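Side-chain contacts in endo-beta-N-acetylglucosaminidase F1 (Bacteroides thetaiotaomicron VPI-5482, PDB 6TCV), which probably cleaves the chitobiose core of high-mannose N-glycans, hydrolysing the bond between the two core N-acetylglucosamines: residues A269-V272 and A273-K277; Y314-K317 and Q318-D322; V327-G331 and Q332-V336; V342-K345 and E346-D349. The protein carries 2 engineered substitutions. One frame throughout, in Å; residues are numbered along the deposited sequence. Where two conformers were deposited one is given.

Contact 1: residues A269-V272 and A273-K277; sequences AREV and AQYCK
Glu271 and Tyr275 run alongside each other, one helical turn apart. Glu271 CG sits 4.2 Å from Tyr275 CE1. The carboxylate and ring planes are only 19° apart, so the two flat groups are nearly parallel. Water 1 joins their ends: it donates to Glu271 OE2 and accepts from Tyr275 OH at 2.5 Å. OE2 also takes the backbone N-H of Val217. Glu271 reaches this position with CG anti to its N (chi1 -172°) and an extended chain. At its root the tyrosine ring turns its edge to a backbone carbonyl, with CD1 3.3 Å from Glu271 O. That oxygen also accepts the N-H of Tyr275 at 2.9 Å.

The tight side of the helix is small and apolar. Val272 packs on Val284 and Tyr286 of strand 283-287. Ala269 and Ala273 face helix 306-319, and Ala273 CB rests 3.6 Å from Ala269 O. Cys276 N closes the turn on Val272 O at 3.0 Å. The loose side carries Arg270 and Gln274, both exposed. Gln274 keeps its CB 3.4 Å from Glu271 O.

Helix 262-278 thus has one face packed inward and another turned to solvent, as expected of an amphipathic helix in the beta-alpha-beta unit formed with strands 243-249 and 283-287.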
# COMPACT_ATOMS: atom_id res chain seq x y z
N ALA A 269 4.38 9.05 -12.29
CA ALA A 269 4.81 8.13 -11.24
C ALA A 269 5.85 8.78 -10.34
O ALA A 269 5.79 8.64 -9.11
CB ALA A 269 5.43 6.91 -11.90
N ARG A 270 6.79 9.51 -10.93
CA ARG A 270 7.85 10.16 -10.17
C ARG A 270 7.30 11.31 -9.33
O ARG A 270 7.76 11.52 -8.21
CB ARG A 270 8.99 10.57 -11.12
CG ARG A 270 9.64 9.30 -11.68
CD ARG A 270 10.45 9.49 -12.93
NE ARG A 270 10.66 8.13 -13.49
CZ ARG A 270 11.34 7.86 -14.58
NH1 ARG A 270 11.90 8.84 -15.25
NH2 ARG A 270 11.47 6.60 -15.01
N GLU A 271 6.25 11.99 -9.82
CA GLU A 271 5.58 13.02 -9.02
C GLU A 271 4.84 12.41 -7.83
O GLU A 271 4.91 12.94 -6.71
CB GLU A 271 4.65 13.82 -9.92
CG GLU A 271 4.05 15.01 -9.22
CD GLU A 271 3.43 15.99 -10.16
OE1 GLU A 271 4.12 16.37 -11.16
OE2 GLU A 271 2.38 16.57 -9.83
N VAL A 272 4.14 11.29 -8.07
CA VAL A 272 3.47 10.61 -6.97
C VAL A 272 4.49 10.18 -5.91
O VAL A 272 4.26 10.35 -4.71
CB VAL A 272 2.66 9.44 -7.51
CG1 VAL A 272 2.18 8.50 -6.39
CG2 VAL A 272 1.47 9.93 -8.32
N ALA A 273 5.62 9.59 -6.33
CA ALA A 273 6.62 9.19 -5.37
C ALA A 273 7.13 10.38 -4.61
O ALA A 273 7.45 10.28 -3.42
CB ALA A 273 7.75 8.44 -6.09
N GLN A 274 7.30 11.54 -5.28
CA GLN A 274 7.79 12.73 -4.60
C GLN A 274 6.80 13.17 -3.53
O GLN A 274 7.21 13.56 -2.44
CB GLN A 274 8.00 13.84 -5.64
CG GLN A 274 8.69 15.05 -5.07
CD GLN A 274 7.80 16.01 -4.36
OE1 GLN A 274 6.67 16.20 -4.75
NE2 GLN A 274 8.33 16.64 -3.30
N TYR A 275 5.51 13.11 -3.83
CA TYR A 275 4.50 13.43 -2.80
C TYR A 275 4.64 12.49 -1.61
O TYR A 275 4.57 12.91 -0.45
CB TYR A 275 3.06 13.32 -3.37
CG TYR A 275 2.51 14.60 -3.91
CD1 TYR A 275 2.91 15.08 -5.12
CD2 TYR A 275 1.54 15.31 -3.19
CE1 TYR A 275 2.41 16.29 -5.62
CE2 TYR A 275 1.04 16.48 -3.66
CZ TYR A 275 1.47 16.94 -4.87
OH TYR A 275 0.97 18.15 -5.39
N CYS A 276 4.83 11.19 -1.86
CA CYS A 276 4.89 10.23 -0.76
C CYS A 276 6.13 10.43 0.05
O CYS A 276 6.12 10.17 1.27
CB CYS A 276 4.79 8.79 -1.33
SG CYS A 276 3.16 8.37 -1.97
N LYS A 277 7.22 10.87 -0.55
CA LYS A 277 8.43 11.17 0.19
C LYS A 277 8.26 12.47 0.99
O LYS A 277 8.54 12.54 2.19
CB LYS A 277 9.61 11.30 -0.79
CG LYS A 277 10.94 11.56 -0.09
CD LYS A 277 12.03 11.73 -1.12
CE LYS A 277 13.23 12.49 -0.59
NZ LYS A 277 13.99 11.57 0.27
O HOH W 1 1.51 18.72 -7.77

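Contact 2: residues Y314-K317 and Q318-D322; sequences YETK and QAMPD
From Tyr314 to Ala319 the backbone is the last part of helix 306-319, and at Met320 it turns out of the helix (phi -142°). Gln318 N bonds to Tyr314 O at 3.0 Å, and Met320 N reaches Thr316 O at the same length. Pro321 has no N-H to offer Lys317 O, so the helical pattern stops there.

Gln318 folds back over the ring of Tyr314. Its CG lies over one face, 3.9 Å from the ring centroid, in a CH-pi contact. The amide plane is turned 22° from the ring, and NE2 comes within 3.3 Å of Tyr314 CE1. NE2 also donates to Tyr314 O at 3.2 Å, with that oxygen near the amide plane. Two N-H groups of one residue therefore grip a single carbonyl. With an alanine here, that face of the tyrosine would probably lose its cover and Tyr314 O one of its two donors.

Thr316 and Met320 lie alongside each other, CG2 to CE at 3.6 Å, and both touch Val284 of strand 283-287. Lys317 bends at chi2 (72°) and runs past the helix end, where NZ makes a weak bond to Pro321 O. Its stronger partners are Lys323 O and Asp349.

This is a helix C-terminus followed closely by a proline, on the way from helix 306-319 to strand 324-329 in a beta-alpha-beta unit.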
# COMPACT_ATOMS: atom_id res chain seq x y z
N TYR A 314 3.92 0.12 -12.67
CA TYR A 314 5.29 -0.34 -12.70
C TYR A 314 6.24 0.81 -12.43
O TYR A 314 7.16 0.68 -11.62
CB TYR A 314 5.58 -0.96 -14.08
CG TYR A 314 7.03 -1.22 -14.33
CD1 TYR A 314 7.66 -2.33 -13.76
CD2 TYR A 314 7.76 -0.35 -15.10
CE1 TYR A 314 9.05 -2.55 -13.98
CE2 TYR A 314 9.12 -0.58 -15.33
CZ TYR A 314 9.73 -1.69 -14.78
OH TYR A 314 11.09 -1.92 -14.99
N GLU A 315 6.07 1.94 -13.12
CA GLU A 315 6.96 3.07 -12.93
C GLU A 315 6.83 3.64 -11.54
O GLU A 315 7.81 4.13 -10.98
CB GLU A 315 6.72 4.16 -14.00
CG GLU A 315 7.00 3.71 -15.41
CD GLU A 315 8.44 3.36 -15.70
OE1 GLU A 315 9.36 3.74 -14.89
OE2 GLU A 315 8.68 2.73 -16.76
N THR A 316 5.63 3.61 -10.96
CA THR A 316 5.48 4.10 -9.60
C THR A 316 6.24 3.22 -8.62
O THR A 316 6.98 3.74 -7.78
CB THR A 316 4.00 4.16 -9.22
OG1 THR A 316 3.25 4.98 -10.13
CG2 THR A 316 3.81 4.76 -7.85
N LYS A 317 6.17 1.90 -8.77
CA LYS A 317 6.93 1.03 -7.88
C LYS A 317 8.42 1.26 -8.06
O LYS A 317 9.17 1.27 -7.08
CB LYS A 317 6.56 -0.42 -8.13
CG LYS A 317 7.09 -1.40 -7.10
CD LYS A 317 6.40 -1.28 -5.80
CE LYS A 317 6.89 -2.33 -4.78
NZ LYS A 317 6.17 -2.16 -3.51
N GLN A 318 8.89 1.43 -9.29
CA GLN A 318 10.31 1.69 -9.51
C GLN A 318 10.77 2.93 -8.77
O GLN A 318 11.92 2.97 -8.33
CB GLN A 318 10.61 1.81 -10.99
CG GLN A 318 10.35 0.58 -11.84
CD GLN A 318 10.53 -0.73 -11.10
OE1 GLN A 318 11.64 -1.08 -10.73
NE2 GLN A 318 9.44 -1.46 -10.89
N ALA A 319 9.92 3.93 -8.65
CA ALA A 319 10.27 5.21 -8.03
C ALA A 319 10.12 5.17 -6.52
O ALA A 319 10.74 5.98 -5.83
CB ALA A 319 9.41 6.33 -8.62
N MET A 320 9.33 4.25 -5.97
CA MET A 320 9.17 4.08 -4.52
C MET A 320 9.06 2.59 -4.20
O MET A 320 8.02 2.09 -3.73
CB MET A 320 8.00 4.89 -3.93
CG MET A 320 6.63 4.68 -4.51
SD MET A 320 5.49 5.88 -3.74
CE MET A 320 3.88 5.26 -4.27
N PRO A 321 10.19 1.86 -4.35
CA PRO A 321 10.11 0.41 -4.25
C PRO A 321 9.82 -0.08 -2.86
O PRO A 321 9.37 -1.23 -2.70
CB PRO A 321 11.48 -0.07 -4.73
CG PRO A 321 12.35 1.13 -4.58
CD PRO A 321 11.49 2.33 -4.81
N ASP A 322 10.07 0.69 -1.82
CA ASP A 322 9.72 0.23 -0.47
C ASP A 322 8.29 0.59 -0.06
O ASP A 322 7.88 0.20 1.03
CB ASP A 322 10.73 0.76 0.56
CG ASP A 322 10.77 2.26 0.61
OD1 ASP A 322 10.59 2.90 -0.43
OD2 ASP A 322 11.07 2.80 1.70

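Contact 3: residues V327-G331 and Q332-V336; sequences VFDWG and QMYGV. With NAG (2-acetamido-2-deoxy-beta-D-glucopyranose), chain B; NAG (2-acetamido-2-deoxy-beta-D-glucopyranose), chain C.
Val327 packs on Met333 and Tyr334 behind a sharp turn of the chain, while on the sugar-bearing side Phe328 and Trp330 each hold part of an N-acetylglucosamine over one ring face. The acetamido group of the chain B sugar lies on the Phe328 ring, with its methyl C8 over the ring centre and C7 3.5 Å from Phe328 CE2. The chain C sugar sets C6 over the Trp330 ring, 3.7 Å from CE2. Trp330 also touches the bound asparagine. Both aromatic residues have CG anti to the backbone N (chi1 -175° for Phe328), and their CB atoms point away from residues 332-336.

A type II' beta turn runs from Trp330 to Met333, with Gly331 at its positive-phi corner (63°). Its closing bond is weak, Met333 N to Trp330 O at 3.4 Å. Strand 324-329 belongs to the mixed, largely parallel sheet that also holds strands 283-287 and 350-353, consistent with a beta/alpha barrel. The turn thus follows the strand on the side where the substrate lies.

Behind the turn, Val327 CB is 4.0 Å from Met333 CG. Val327 CG2 is 3.8 Å from Tyr334 CD1, the tyrosine running roughly perpendicular to it. Asp329 also crosses Tyr334, with OD1 3.7 Å from its CB and the carboxylate plane 62° from the ring. Water 2 sits 2.9 Å from Asp329 OD1, close to Gly331 O, and takes a weak bond from Tyr334 N. Tyr334 OH is held by Tyr360 O, and the ring of Tyr360 meets that of Tyr334 edge-to-face.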
# COMPACT_ATOMS: atom_id res chain seq x y z
N VAL A 327 -4.18 -0.68 -6.29
CA VAL A 327 -5.16 -0.30 -7.30
C VAL A 327 -6.57 -0.71 -6.88
O VAL A 327 -6.79 -1.73 -6.24
CB VAL A 327 -4.86 -0.80 -8.72
CG1 VAL A 327 -3.53 -0.27 -9.18
CG2 VAL A 327 -4.87 -2.29 -8.76
N PHE A 328 -7.53 0.11 -7.26
CA PHE A 328 -8.95 -0.28 -7.34
C PHE A 328 -9.21 -0.93 -8.68
O PHE A 328 -8.83 -0.36 -9.71
CB PHE A 328 -9.76 1.00 -7.13
CG PHE A 328 -11.26 0.81 -7.05
CD1 PHE A 328 -11.86 -0.10 -6.21
CD2 PHE A 328 -12.10 1.62 -7.80
CE1 PHE A 328 -13.24 -0.19 -6.12
CE2 PHE A 328 -13.49 1.52 -7.73
CZ PHE A 328 -14.06 0.62 -6.87
N ASP A 329 -9.76 -2.13 -8.68
CA ASP A 329 -10.06 -2.82 -9.92
C ASP A 329 -11.35 -2.33 -10.56
O ASP A 329 -12.46 -2.82 -10.26
CB ASP A 329 -10.09 -4.32 -9.70
CG ASP A 329 -10.29 -5.09 -10.98
OD1 ASP A 329 -10.24 -4.51 -12.08
OD2 ASP A 329 -10.54 -6.32 -10.90
N TRP A 330 -11.25 -1.26 -11.34
CA TRP A 330 -12.40 -0.62 -11.98
C TRP A 330 -11.83 0.13 -13.19
O TRP A 330 -10.68 0.58 -13.17
CB TRP A 330 -13.10 0.36 -11.03
CG TRP A 330 -14.42 0.78 -11.50
CD1 TRP A 330 -14.79 2.01 -12.02
CD2 TRP A 330 -15.61 -0.01 -11.47
NE1 TRP A 330 -16.15 1.96 -12.35
CE2 TRP A 330 -16.67 0.76 -11.99
CE3 TRP A 330 -15.88 -1.31 -11.03
CZ2 TRP A 330 -17.99 0.25 -12.10
CZ3 TRP A 330 -17.16 -1.81 -11.17
CH2 TRP A 330 -18.20 -1.02 -11.65
N GLY A 331 -12.64 0.37 -14.22
CA GLY A 331 -12.13 1.06 -15.40
C GLY A 331 -11.04 0.23 -16.03
O GLY A 331 -11.11 -0.99 -16.08
N GLN A 332 -9.98 0.91 -16.43
CA GLN A 332 -8.86 0.27 -17.12
C GLN A 332 -7.64 0.12 -16.22
O GLN A 332 -6.54 -0.07 -16.73
CB GLN A 332 -8.50 1.10 -18.35
CG GLN A 332 -9.37 0.84 -19.57
CD GLN A 332 -10.86 1.01 -19.32
OE1 GLN A 332 -11.36 2.12 -19.09
NE2 GLN A 332 -11.59 -0.09 -19.40
N MET A 333 -7.82 0.16 -14.90
CA MET A 333 -6.68 0.27 -14.00
C MET A 333 -5.90 -1.02 -13.79
O MET A 333 -4.74 -0.94 -13.35
CB MET A 333 -7.13 0.80 -12.61
CG MET A 333 -5.99 1.43 -11.82
SD MET A 333 -5.36 2.94 -12.62
CE MET A 333 -3.58 2.64 -12.60
N TYR A 334 -6.49 -2.18 -14.06
CA TYR A 334 -5.92 -3.46 -13.66
C TYR A 334 -6.17 -4.53 -14.69
O TYR A 334 -7.26 -4.61 -15.22
CB TYR A 334 -6.57 -3.92 -12.35
CG TYR A 334 -6.03 -5.19 -11.74
CD1 TYR A 334 -4.75 -5.25 -11.17
CD2 TYR A 334 -6.81 -6.31 -11.68
CE1 TYR A 334 -4.28 -6.39 -10.56
CE2 TYR A 334 -6.35 -7.51 -11.09
CZ TYR A 334 -5.05 -7.53 -10.52
OH TYR A 334 -4.57 -8.66 -9.89
N GLY A 335 -5.17 -5.36 -14.93
CA GLY A 335 -5.35 -6.52 -15.78
C GLY A 335 -4.15 -6.97 -16.56
O GLY A 335 -4.07 -8.16 -16.88
N VAL A 336 -3.22 -6.11 -16.86
CA VAL A 336 -1.98 -6.48 -17.56
C VAL A 336 -0.94 -6.90 -16.54
O VAL A 336 -0.68 -6.19 -15.57
CB VAL A 336 -1.49 -5.31 -18.42
CG1 VAL A 336 -0.04 -5.52 -18.86
CG2 VAL A 336 -2.38 -5.17 -19.62
C1 NAG B . -16.80 4.35 -6.74
C2 NAG B . -15.60 5.19 -6.35
C3 NAG B . -15.95 6.56 -5.76
C4 NAG B . -17.44 6.67 -5.51
C5 NAG B . -17.90 5.40 -4.81
C6 NAG B . -19.35 5.43 -4.36
C7 NAG B . -13.42 4.31 -5.62
C8 NAG B . -12.72 3.43 -4.60
N2 NAG B . -14.73 4.44 -5.45
O3 NAG B . -15.53 7.59 -6.66
O4 NAG B . -17.66 7.80 -4.65
O5 NAG B . -17.78 4.27 -5.70
O6 NAG B . -19.73 4.20 -3.84
O7 NAG B . -12.82 4.85 -6.56
C1 NAG C . -20.22 3.66 -10.62
C2 NAG C . -20.41 4.99 -9.93
C3 NAG C . -19.10 5.45 -9.30
C4 NAG C . -18.55 4.34 -8.43
C5 NAG C . -18.33 3.12 -9.30
C6 NAG C . -17.63 1.97 -8.63
C7 NAG C . -22.08 6.35 -11.09
C8 NAG C . -22.31 7.27 -12.27
N2 NAG C . -20.83 5.99 -10.90
O3 NAG C . -19.37 6.65 -8.57
O4 NAG C . -17.32 4.89 -7.92
O5 NAG C . -19.61 2.70 -9.76
O6 NAG C . -18.37 1.63 -7.43
O7 NAG C . -22.98 5.96 -10.37
O HOH W 2 -9.49 -2.41 -13.97

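Contact 4: residues V342-K345 and E346-D349; sequences VDAK and EWID
A short 3-10 turn leads from strand 342-343 toward strand 350-353, and Trp347 folds back against its start. Its CG lies between the backbone N and the carbonyl carbon (chi1 42°), which brings the indole back to Val342 O. The indole NE1 donates to that oxygen at 3.0 Å. The oxygen lies in the ring plane, but the N-H comes from above the carbonyl plane (63° out of it). Ala344 covers one face of the indole: its CA stands 3.7 Å from the centroid of the six-membered ring, a CH-pi contact. Ala344 CB adds a touch on CZ2. At the other end of the ring system, Val342 CG1 meets CD1 at 3.8 Å and also packs on Glu346 CB.

Trp347 N and Ile348 N both bond to Ala344 O, the second at 2.8 Å and nearly in line with the C=O. Asp343 O takes Glu346 N at 2.9 Å. Asp343 OD2 accepts Lys345 N at 2.9 Å and also takes Gln364 N. Lys345 O receives waters 3 and 4, which lead on to Ile348 O and Asp349 OD1. The ends of Lys345 and Glu346 go elsewhere, to Ser30 O and Val33 N.

A leucine in place of Trp347 would probably leave Val342 O without its indole donor and uncover Ala344 CA.

Trp347 also meets Tyr314 edge-to-face, so this connection packs against helix 306-319. The Asp343 bond to Lys345 N is an Asx turn, here at the start of the 3-10 segment.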
# COMPACT_ATOMS: atom_id res chain seq x y z
N VAL A 342 8.65 -7.65 -16.35
CA VAL A 342 8.58 -7.74 -14.91
C VAL A 342 7.15 -8.06 -14.51
O VAL A 342 6.21 -7.32 -14.87
CB VAL A 342 9.03 -6.44 -14.21
CG1 VAL A 342 8.96 -6.57 -12.73
CG2 VAL A 342 10.45 -6.07 -14.63
N ASP A 343 6.99 -9.14 -13.74
CA ASP A 343 5.67 -9.59 -13.32
C ASP A 343 5.01 -8.69 -12.32
O ASP A 343 5.66 -8.11 -11.45
CB ASP A 343 5.80 -10.98 -12.72
CG ASP A 343 4.47 -11.57 -12.36
OD1 ASP A 343 3.87 -12.17 -13.25
OD2 ASP A 343 4.14 -11.58 -11.14
N ALA A 344 3.68 -8.64 -12.42
CA ALA A 344 2.87 -7.79 -11.57
C ALA A 344 3.04 -8.01 -10.08
O ALA A 344 2.82 -7.07 -9.31
CB ALA A 344 1.39 -7.99 -11.91
N LYS A 345 3.44 -9.20 -9.62
CA LYS A 345 3.67 -9.35 -8.17
C LYS A 345 4.70 -8.35 -7.65
O LYS A 345 4.68 -7.97 -6.46
CB LYS A 345 4.03 -10.76 -7.80
CG LYS A 345 3.93 -11.05 -6.32
CD LYS A 345 4.27 -12.51 -5.99
CE LYS A 345 4.28 -12.73 -4.52
NZ LYS A 345 4.56 -14.14 -4.15
N GLU A 346 5.60 -7.89 -8.52
CA GLU A 346 6.65 -6.97 -8.13
C GLU A 346 6.15 -5.54 -8.04
O GLU A 346 6.90 -4.68 -7.54
CB GLU A 346 7.79 -7.03 -9.14
CG GLU A 346 8.49 -8.37 -9.34
CD GLU A 346 9.63 -8.68 -8.37
OE1 GLU A 346 10.02 -7.81 -7.54
OE2 GLU A 346 10.27 -9.77 -8.53
N TRP A 347 4.97 -5.20 -8.58
CA TRP A 347 4.52 -3.81 -8.64
C TRP A 347 3.04 -3.57 -8.33
O TRP A 347 2.61 -2.42 -8.40
CB TRP A 347 4.98 -3.09 -9.95
CG TRP A 347 4.87 -3.89 -11.21
CD1 TRP A 347 5.83 -4.62 -11.79
CD2 TRP A 347 3.69 -3.99 -12.04
NE1 TRP A 347 5.33 -5.23 -12.93
CE2 TRP A 347 4.01 -4.87 -13.08
CE3 TRP A 347 2.39 -3.46 -11.98
CZ2 TRP A 347 3.08 -5.21 -14.08
CZ3 TRP A 347 1.47 -3.81 -12.95
CH2 TRP A 347 1.82 -4.68 -13.97
N ILE A 348 2.24 -4.61 -8.03
CA ILE A 348 0.90 -4.46 -7.44
C ILE A 348 0.96 -5.15 -6.07
O ILE A 348 0.95 -6.39 -5.99
CB ILE A 348 -0.23 -5.05 -8.31
CG1 ILE A 348 -0.23 -4.51 -9.75
CG2 ILE A 348 -1.58 -4.79 -7.58
CD1 ILE A 348 -0.62 -3.09 -9.82
N ASP A 349 1.00 -4.36 -5.00
CA ASP A 349 1.03 -4.92 -3.68
C ASP A 349 -0.34 -5.35 -3.20
O ASP A 349 -0.45 -6.39 -2.50
CB ASP A 349 1.63 -3.91 -2.73
CG ASP A 349 3.06 -3.64 -3.04
OD1 ASP A 349 3.88 -4.56 -2.84
OD2 ASP A 349 3.41 -2.51 -3.49
O HOH W 3 2.53 -8.24 -4.77
O HOH W 4 5.65 -5.77 -4.76

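How the contacts relate
Contacts 1 and 2 hold neighbouring helices of successive beta-alpha-beta units and touch, Ala269 on Thr316 and Ala273 on Ala319. Contact 2 is buried; the other three are partly so, and contact 1 has a clear solvent side. Contact 4 packs on the same turns of helix 306-319 as contact 2: Lys317 pairs with Asp349 in a salt bridge, NZ to OD2 2.8 Å. Contact 3 meets contact 4 through Val336 on Trp347 and Val327 on Ile348. Its chemistry differs most, since Phe328 and Trp330 face sugar. In contacts 2 and 4 a ring face is covered from within the chain, while contact 1 joins its polar ends through water.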